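Local structure of aminomethyltransferase (Bartonella henselae, 3GIR) at residues A[214-218]-A[258-262]; A[310-316]-A[377-383]; A[335-340]-A[352-357]. The protein belongs to the aminomethyltransferase (glycine cleavage T-protein) family, joining a folate-binding domain to a C-terminal beta-barrel domain. All blocks are in the same frame, centred on the assembly; numbering follows the deposited sequence.

Contact 1 (A[214-218]-A[258-262]); sequences GYTGE and AGLCL
In the folate-binding domain, the loop 214-218, between strands 209-211 and 220-225, meets the chain 258-262 just past helix 248-257, chiefly through Tyr215 and Leu260. The tyrosine and leucine side chains run alongside each other, pointing opposite ways, with Tyr215 CD1 3.7 Å from Leu260 CD1. That same methyl also reaches the Tyr215 backbone, 3.5 Å from its C atom. With CG anti to the backbone N (chi1 -161°), the tyrosine reaches along 258-262, and its OH donates to the carbonyl O of Cys261 at 2.7 Å. This carbonyl sits at the ring edge, while the hydroxyl approaches from above the carbonyl plane, 42° out of it. Leu262 packs beside the hydroxyl, its CB 3.4 Å from Tyr215 OH. Gly259, with positive phi, ends helix 248-257 in a Schellman motif. Just before this glycine, Ala258 points its CB at the loop, 3.6 Å from Thr216 O. The loop is braced from within by an ST turn, in which Glu218 N donates to Thr216 OG1 at 3.1 Å; that hydroxyl is also bonded to Gln178. The carboxylate of the same Glu218 forms salt bridges to Arg73 and Arg389.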
loop_
_atom_site.group_PDB
_atom_site.type_symbol
_atom_site.label_atom_id
_atom_site.label_comp_id
_atom_site.label_asym_id
_atom_site.label_seq_id
_atom_site.Cartn_x
_atom_site.Cartn_y
_atom_site.Cartn_z
ATOM N N GLY A 214 3.867 -7.242 0.375
ATOM C CA GLY A 214 4.012 -6.423 -0.844
ATOM C C GLY A 214 2.714 -5.716 -1.155
ATOM O O GLY A 214 1.849 -5.544 -0.265
ATOM N N TYR A 215 2.548 -5.361 -2.410
ATOM C CA TYR A 215 1.440 -4.576 -2.865
ATOM C C TYR A 215 0.871 -5.088 -4.173
ATOM O O TYR A 215 0.363 -4.324 -5.024
ATOM C CB TYR A 215 1.947 -3.113 -3.020
ATOM C CG TYR A 215 0.959 -2.026 -3.057
ATOM C CD1 TYR A 215 -0.062 -1.925 -2.141
ATOM C CD2 TYR A 215 1.119 -0.996 -3.952
ATOM C CE1 TYR A 215 -0.898 -0.837 -2.109
ATOM C CE2 TYR A 215 0.251 0.117 -3.935
ATOM C CZ TYR A 215 -0.737 0.173 -3.038
ATOM O OH TYR A 215 -1.528 1.334 -3.086
ATOM N N THR A 216 0.893 -6.420 -4.365
ATOM C CA THR A 216 0.606 -7.039 -5.646
ATOM C C THR A 216 -0.528 -8.085 -5.587
ATOM O O THR A 216 -1.098 -8.448 -6.599
ATOM C CB THR A 216 1.864 -7.668 -6.292
ATOM O OG1 THR A 216 2.322 -8.751 -5.448
ATOM C CG2 THR A 216 3.003 -6.570 -6.615
ATOM N N GLY A 217 -0.752 -8.648 -4.421
ATOM C CA GLY A 217 -1.626 -9.844 -4.271
ATOM C C GLY A 217 -0.917 -11.146 -4.635
ATOM O O GLY A 217 -1.527 -12.218 -4.546
ATOM N N GLU A 218 0.367 -11.074 -4.965
ATOM C CA GLU A 218 1.221 -12.244 -5.172
ATOM C C GLU A 218 2.021 -12.545 -3.927
ATOM O O GLU A 218 2.062 -11.781 -2.976
ATOM C CB GLU A 218 2.146 -12.036 -6.363
ATOM C CG GLU A 218 1.482 -11.736 -7.683
ATOM C CD GLU A 218 0.690 -12.898 -8.211
ATOM O OE1 GLU A 218 1.075 -14.063 -7.953
ATOM O OE2 GLU A 218 -0.366 -12.667 -8.877
ATOM N N ALA A 258 -5.655 -6.373 -7.118
ATOM C CA ALA A 258 -5.592 -6.991 -5.782
ATOM C C ALA A 258 -6.520 -6.355 -4.732
ATOM O O ALA A 258 -6.555 -6.795 -3.615
ATOM C CB ALA A 258 -4.129 -7.060 -5.224
ATOM N N GLY A 259 -7.214 -5.311 -5.105
ATOM C CA GLY A 259 -8.097 -4.602 -4.232
ATOM C C GLY A 259 -7.481 -3.735 -3.161
ATOM O O GLY A 259 -8.132 -3.444 -2.113
ATOM N N LEU A 260 -6.226 -3.338 -3.357
ATOM C CA LEU A 260 -5.480 -2.632 -2.337
ATOM C C LEU A 260 -5.629 -1.159 -2.454
ATOM O O LEU A 260 -5.581 -0.623 -3.551
ATOM C CB LEU A 260 -4.009 -3.046 -2.386
ATOM C CG LEU A 260 -3.749 -4.554 -2.398
ATOM C CD1 LEU A 260 -2.257 -4.873 -2.599
ATOM C CD2 LEU A 260 -4.283 -5.101 -1.108
ATOM N N CYS A 261 -5.741 -0.476 -1.330
ATOM C CA CYS A 261 -5.898 1.004 -1.354
ATOM C C CYS A 261 -4.615 1.745 -1.624
ATOM O O CYS A 261 -3.512 1.319 -1.202
ATOM C CB CYS A 261 -6.419 1.514 -0.037
ATOM S SG CYS A 261 -8.148 1.058 0.230
ATOM N N LEU A 262 -4.757 2.906 -2.263
ATOM C CA LEU A 262 -3.654 3.840 -2.428
ATOM C C LEU A 262 -4.012 5.117 -1.660
ATOM O O LEU A 262 -4.981 5.827 -2.009
ATOM C CB LEU A 262 -3.327 4.086 -3.903
ATOM C CG LEU A 262 -2.358 5.257 -4.104
ATOM C CD1 LEU A 262 -1.024 4.799 -3.507
ATOM C CD2 LEU A 262 -2.251 5.608 -5.585
#

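Contact 2 (A[310-316]-A[377-383]); sequences RVGLKPQ and ALSVHSL
Leu313, Pro315, Leu378 and Val380 make the tightly packed face of this strand pair, whereas Lys314, Ser379 and His381 lie on the looser side. On the buried face Leu378 CD2 touches two neighbours, 4.0 Å from Leu313 CB and 4.2 Å from Pro315 CG. Leu313 in turn sends CD2 to Val380 CG2. Strands 309-315 and 374-381 run antiparallel in the six-stranded sheet of the C-terminal barrel domain, the N-to-C directions of the two short segments 139° apart. Lys314 N donates to Ser379 O at 2.8 Å, and Ser379 N returns a bond to Lys314 O at 3.0 Å. Farther along, Gln316 N donates to Ala377 O, and the Gln316 side chain, extended beyond CG (chi2 -177°), reaches across to the partner strand, with OE1 3.5 Å from Ala377 CB. On the wetter side, the extended Lys314 chain crosses the His381 ring obliquely, Lys314 CD being 3.8 Å from His381 CD2. A water in the ring plane takes up His381 NE2 and makes a weak bond to Lys314 NZ; another bridges Gly312 N and His381 O. The other ring nitrogen, ND1, donates to Ser382 O at 2.7 Å on a lone pair of that carbonyl; this and stacking by Phe385 limit the ring's rotation. Leu383 leans its CD1 against Arg310 NH1, while Arg310 NE is held by the carbonyl of Ala276.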
loop_
_atom_site.group_PDB
_atom_site.type_symbol
_atom_site.label_atom_id
_atom_site.label_comp_id
_atom_site.label_asym_id
_atom_site.label_seq_id
_atom_site.Cartn_x
_atom_site.Cartn_y
_atom_site.Cartn_z
ATOM N N ARG A 310 -16.367 2.661 0.247
ATOM C CA ARG A 310 -15.403 2.262 -0.781
ATOM C C ARG A 310 -15.775 0.922 -1.393
ATOM O O ARG A 310 -15.996 -0.098 -0.676
ATOM C CB ARG A 310 -14.006 2.131 -0.185
ATOM C CG ARG A 310 -12.963 1.790 -1.287
ATOM C CD ARG A 310 -11.560 1.730 -0.660
ATOM N NE ARG A 310 -11.518 0.664 0.359
ATOM C CZ ARG A 310 -11.294 -0.629 0.153
ATOM N NH1 ARG A 310 -10.938 -1.131 -1.029
ATOM N NH2 ARG A 310 -11.345 -1.450 1.191
ATOM N N VAL A 311 -15.935 0.933 -2.719
ATOM C CA VAL A 311 -16.313 -0.197 -3.458
ATOM C C VAL A 311 -15.455 -0.443 -4.696
ATOM O O VAL A 311 -14.912 0.498 -5.314
ATOM C CB VAL A 311 -17.859 -0.164 -3.869
ATOM C CG1 VAL A 311 -18.779 -0.115 -2.633
ATOM C CG2 VAL A 311 -18.139 0.968 -4.842
ATOM N N GLY A 312 -15.396 -1.723 -5.086
ATOM C CA GLY A 312 -14.918 -2.054 -6.397
ATOM C C GLY A 312 -15.909 -1.653 -7.443
ATOM O O GLY A 312 -17.131 -1.721 -7.187
ATOM N N LEU A 313 -15.436 -1.290 -8.631
ATOM C CA LEU A 313 -16.277 -0.901 -9.748
ATOM C C LEU A 313 -15.783 -1.543 -11.023
ATOM O O LEU A 313 -14.602 -1.473 -11.329
ATOM C CB LEU A 313 -16.262 0.658 -9.911
ATOM C CG LEU A 313 -16.864 1.431 -8.758
ATOM C CD1 LEU A 313 -16.427 2.965 -8.812
ATOM C CD2 LEU A 313 -18.389 1.312 -8.696
ATOM N N LYS A 314 -16.697 -2.108 -11.801
ATOM C CA LYS A 314 -16.373 -2.710 -13.095
ATOM C C LYS A 314 -17.027 -1.933 -14.198
ATOM O O LYS A 314 -18.212 -1.984 -14.410
ATOM C CB LYS A 314 -16.772 -4.199 -13.135
ATOM C CG LYS A 314 -16.430 -4.895 -14.387
ATOM C CD LYS A 314 -16.975 -6.371 -14.466
ATOM C CE LYS A 314 -16.726 -6.957 -15.870
ATOM N NZ LYS A 314 -17.014 -8.459 -15.902
ATOM N N PRO A 315 -16.239 -1.133 -14.940
ATOM C CA PRO A 315 -16.774 -0.408 -16.093
ATOM C C PRO A 315 -17.316 -1.370 -17.144
ATOM O O PRO A 315 -16.707 -2.409 -17.371
ATOM C CB PRO A 315 -15.524 0.333 -16.611
ATOM C CG PRO A 315 -14.688 0.464 -15.522
ATOM C CD PRO A 315 -14.796 -0.848 -14.753
ATOM N N GLN A 316 -18.467 -1.042 -17.708
ATOM C CA GLN A 316 -19.103 -1.877 -18.777
ATOM C C GLN A 316 -18.674 -1.294 -20.090
ATOM O O GLN A 316 -19.441 -0.652 -20.816
ATOM C CB GLN A 316 -20.601 -1.830 -18.632
ATOM C CG GLN A 316 -21.047 -2.444 -17.331
ATOM C CD GLN A 316 -22.590 -2.497 -17.162
ATOM O OE1 GLN A 316 -23.402 -2.247 -18.101
ATOM N NE2 GLN A 316 -22.980 -2.804 -15.945
ATOM N N ALA A 377 -22.148 2.898 -18.074
ATOM C CA ALA A 377 -22.510 2.172 -16.851
ATOM C C ALA A 377 -21.284 1.517 -16.221
ATOM O O ALA A 377 -20.357 1.085 -16.923
ATOM C CB ALA A 377 -23.596 1.089 -17.169
ATOM N N LEU A 378 -21.230 1.483 -14.916
ATOM C CA LEU A 378 -20.278 0.648 -14.148
ATOM C C LEU A 378 -21.136 -0.214 -13.191
ATOM O O LEU A 378 -22.206 0.231 -12.791
ATOM C CB LEU A 378 -19.393 1.461 -13.233
ATOM C CG LEU A 378 -18.539 2.554 -13.925
ATOM C CD1 LEU A 378 -19.325 3.889 -14.168
ATOM C CD2 LEU A 378 -17.247 2.764 -13.180
ATOM N N SER A 379 -20.662 -1.386 -12.786
ATOM C CA SER A 379 -21.372 -2.087 -11.743
ATOM C C SER A 379 -20.471 -2.231 -10.522
ATOM O O SER A 379 -19.232 -2.452 -10.618
ATOM C CB SER A 379 -21.844 -3.459 -12.274
ATOM O OG SER A 379 -20.734 -4.246 -12.709
ATOM N N VAL A 380 -21.080 -2.140 -9.368
ATOM C CA VAL A 380 -20.353 -2.340 -8.140
ATOM C C VAL A 380 -19.911 -3.805 -8.118
ATOM O O VAL A 380 -20.646 -4.692 -8.485
ATOM C CB VAL A 380 -21.234 -2.034 -6.908
ATOM C CG1 VAL A 380 -20.556 -2.536 -5.593
ATOM C CG2 VAL A 380 -21.647 -0.531 -6.875
ATOM N N HIS A 381 -18.648 -4.053 -7.780
ATOM C CA HIS A 381 -17.982 -5.331 -8.009
ATOM C C HIS A 381 -17.212 -5.702 -6.750
ATOM O O HIS A 381 -16.622 -4.871 -6.073
ATOM C CB HIS A 381 -17.046 -5.291 -9.216
ATOM C CG HIS A 381 -16.570 -6.624 -9.718
ATOM N ND1 HIS A 381 -15.574 -7.366 -9.091
ATOM C CD2 HIS A 381 -16.917 -7.317 -10.818
ATOM C CE1 HIS A 381 -15.372 -8.478 -9.784
ATOM N NE2 HIS A 381 -16.171 -8.477 -10.832
ATOM N N SER A 382 -17.205 -7.021 -6.448
ATOM C CA SER A 382 -16.379 -7.541 -5.366
ATOM C C SER A 382 -14.884 -7.269 -5.561
ATOM O O SER A 382 -14.429 -7.182 -6.686
ATOM C CB SER A 382 -16.601 -9.069 -5.206
ATOM O OG SER A 382 -16.247 -9.738 -6.373
ATOM N N LEU A 383 -14.185 -7.145 -4.443
ATOM C CA LEU A 383 -12.718 -7.056 -4.460
ATOM C C LEU A 383 -12.166 -8.250 -3.695
ATOM O O LEU A 383 -12.827 -8.718 -2.758
ATOM C CB LEU A 383 -12.302 -5.774 -3.818
ATOM C CG LEU A 383 -12.691 -4.460 -4.531
ATOM C CD1 LEU A 383 -12.376 -3.280 -3.577
ATOM C CD2 LEU A 383 -11.996 -4.406 -5.910
HETATM O O HOH W 1 -17.164 -3.671 -3.613
HETATM O O HOH W 2 -16.447 -10.093 -13.045
HETATM O O HOH W 3 -22.067 1.331 -20.474
#

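Contact 3 (A[335-340]-A[352-357]); sequences IGVVTS and AMGYVP
Tyr355, Met353 and Ile335 have the most surface buried where strands 334-344 and 349-356 form an antiparallel beta hairpin in the C-terminal barrel domain. Tyr355 pairs with Val337 in both directions, its N donating to Val337 O at 3.0 Å and its O accepting from Val337 N. CG of Tyr355 is anti to the carbonyl carbon (chi1 -76°), and the ring presents its edge to Thr339: Thr339 CG2 lies near the ring plane, 3.8 Å from Tyr355 CD2. The ring also makes a cation-pi contact with Arg308, while its OH is bonded to the carbonyl of Asp266. Met353 stands opposite a classic beta bulge: Thr339 and Ser340 both face it, and both of their backbone N atoms donate to Met353 O, at 2.9 Å from Thr339 and 3.2 Å from Ser340. In return Met353 N bonds to Ser340 O. The bulge shifts the register by one residue; Thr339 OG1 and Ser340 OG both bond to Asp266 OD1. In the conformer given, Met353 reaches Arg255 and Leu256 of helix 248-257. At the far end, Ile335 meets Pro357 with the side chains crossing at about a right angle. Its CB lies 3.7 Å from Pro357 CD, and that same ring carbon comes within 3.3 Å of the Ile335 carbonyl O.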
loop_
_atom_site.group_PDB
_atom_site.type_symbol
_atom_site.label_atom_id
_atom_site.label_comp_id
_atom_site.label_asym_id
_atom_site.label_seq_id
_atom_site.Cartn_x
_atom_site.Cartn_y
_atom_site.Cartn_z
ATOM N N ILE A 335 -23.603 11.000 -7.006
ATOM C CA ILE A 335 -23.601 10.171 -5.830
ATOM C C ILE A 335 -22.200 9.784 -5.360
ATOM O O ILE A 335 -22.053 9.348 -4.263
ATOM C CB ILE A 335 -24.417 8.864 -6.029
ATOM C CG1 ILE A 335 -23.868 8.029 -7.159
ATOM C CG2 ILE A 335 -25.913 9.223 -6.225
ATOM C CD1 ILE A 335 -24.394 6.610 -7.254
ATOM N N GLY A 336 -21.177 10.001 -6.178
ATOM C CA GLY A 336 -19.855 9.565 -5.743
ATOM C C GLY A 336 -18.802 9.833 -6.773
ATOM O O GLY A 336 -18.979 10.701 -7.607
ATOM N N VAL A 337 -17.705 9.100 -6.719
ATOM C CA VAL A 337 -16.527 9.392 -7.541
ATOM C C VAL A 337 -15.663 8.146 -7.663
ATOM O O VAL A 337 -15.615 7.329 -6.715
ATOM C CB VAL A 337 -15.706 10.558 -6.944
ATOM C CG1 VAL A 337 -15.056 10.193 -5.664
ATOM C CG2 VAL A 337 -14.759 11.142 -8.042
ATOM N N VAL A 338 -15.024 7.956 -8.817
ATOM C CA VAL A 338 -14.012 6.978 -8.999
ATOM C C VAL A 338 -12.721 7.486 -8.411
ATOM O O VAL A 338 -12.280 8.597 -8.746
ATOM C CB VAL A 338 -13.804 6.672 -10.490
ATOM C CG1 VAL A 338 -12.617 5.736 -10.788
ATOM C CG2 VAL A 338 -15.121 6.112 -11.110
ATOM N N THR A 339 -12.135 6.711 -7.529
ATOM C CA THR A 339 -10.857 7.082 -6.890
ATOM C C THR A 339 -9.642 6.481 -7.569
ATOM O O THR A 339 -8.538 7.070 -7.501
ATOM C CB THR A 339 -10.857 6.810 -5.429
ATOM O OG1 THR A 339 -11.197 5.435 -5.178
ATOM C CG2 THR A 339 -11.840 7.715 -4.686
ATOM N N SER A 340 -9.791 5.298 -8.194
ATOM C CA SER A 340 -8.698 4.635 -8.912
ATOM C C SER A 340 -9.286 3.889 -10.093
ATOM O O SER A 340 -10.402 3.373 -10.027
ATOM C CB SER A 340 -7.935 3.627 -8.059
ATOM O OG SER A 340 -7.288 4.223 -6.977
ATOM N N ALA A 352 -11.603 -0.658 -11.398
ATOM C CA ALA A 352 -11.638 0.556 -10.674
ATOM C C ALA A 352 -12.127 0.401 -9.251
ATOM O O ALA A 352 -12.604 -0.672 -8.858
ATOM C CB ALA A 352 -12.690 1.506 -11.446
ATOM N N MET A 353 -11.948 1.468 -8.461
ATOM C CA MET A 353 -12.488 1.521 -7.100
ATOM C C MET A 353 -12.997 2.919 -6.905
ATOM O O MET A 353 -12.581 3.859 -7.576
ATOM C CB MET A 353 -11.456 1.181 -6.012
ATOM C CG MET A 353 -11.114 -0.246 -5.934
ATOM S SD MET A 353 -10.143 -0.673 -4.450
ATOM C CE MET A 353 -9.189 0.813 -4.238
ATOM N N GLY A 354 -13.947 3.084 -5.982
ATOM C CA GLY A 354 -14.470 4.432 -5.781
ATOM C C GLY A 354 -15.420 4.439 -4.605
ATOM O O GLY A 354 -15.511 3.432 -3.856
ATOM N N TYR A 355 -16.126 5.527 -4.435
ATOM C CA TYR A 355 -17.077 5.759 -3.354
ATOM C C TYR A 355 -18.447 5.942 -3.890
ATOM O O TYR A 355 -18.655 6.701 -4.818
ATOM C CB TYR A 355 -16.718 6.947 -2.458
ATOM C CG TYR A 355 -15.575 6.603 -1.502
ATOM C CD1 TYR A 355 -15.813 6.101 -0.234
ATOM C CD2 TYR A 355 -14.254 6.721 -1.915
ATOM C CE1 TYR A 355 -14.803 5.765 0.605
ATOM C CE2 TYR A 355 -13.216 6.365 -1.031
ATOM C CZ TYR A 355 -13.510 5.879 0.202
ATOM O OH TYR A 355 -12.495 5.463 1.098
ATOM N N VAL A 356 -19.402 5.268 -3.243
ATOM C CA VAL A 356 -20.847 5.414 -3.511
ATOM C C VAL A 356 -21.524 5.502 -2.128
ATOM O O VAL A 356 -21.015 5.033 -1.116
ATOM C CB VAL A 356 -21.390 4.282 -4.381
ATOM C CG1 VAL A 356 -20.737 4.260 -5.794
ATOM C CG2 VAL A 356 -21.307 2.898 -3.646
ATOM N N PRO A 357 -22.768 6.034 -2.082
ATOM C CA PRO A 357 -23.456 6.018 -0.823
ATOM C C PRO A 357 -23.856 4.611 -0.455
ATOM O O PRO A 357 -23.930 3.699 -1.310
ATOM C CB PRO A 357 -24.695 6.901 -1.111
ATOM C CG PRO A 357 -24.395 7.624 -2.371
ATOM C CD PRO A 357 -23.571 6.635 -3.138
#

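How the contacts relate
Both segments of contact 1 come first in the chain; the two segments of contact 3 then fall between those of contact 2. Contacts 2 and 3, with centres about 9 Å apart, share one antiparallel sheet of the C-terminal barrel domain, where neighbouring strands 309-315 and 349-356 are joined by probable backbone hydrogen bonds from Val311 N to Gly354 O and from Leu313 N to Ala352 O. The centre of contact 1, in the folate-binding domain, is about 17 Å from that of contact 2 and 18 Å from that of contact 3. Cys261 SG lies 3.4 Å from Arg310 NE, and Gly259 CA 4.2 Å from Leu383 CD2, so 258-262 faces 214-218 in its own domain and the barrel sheet in the other.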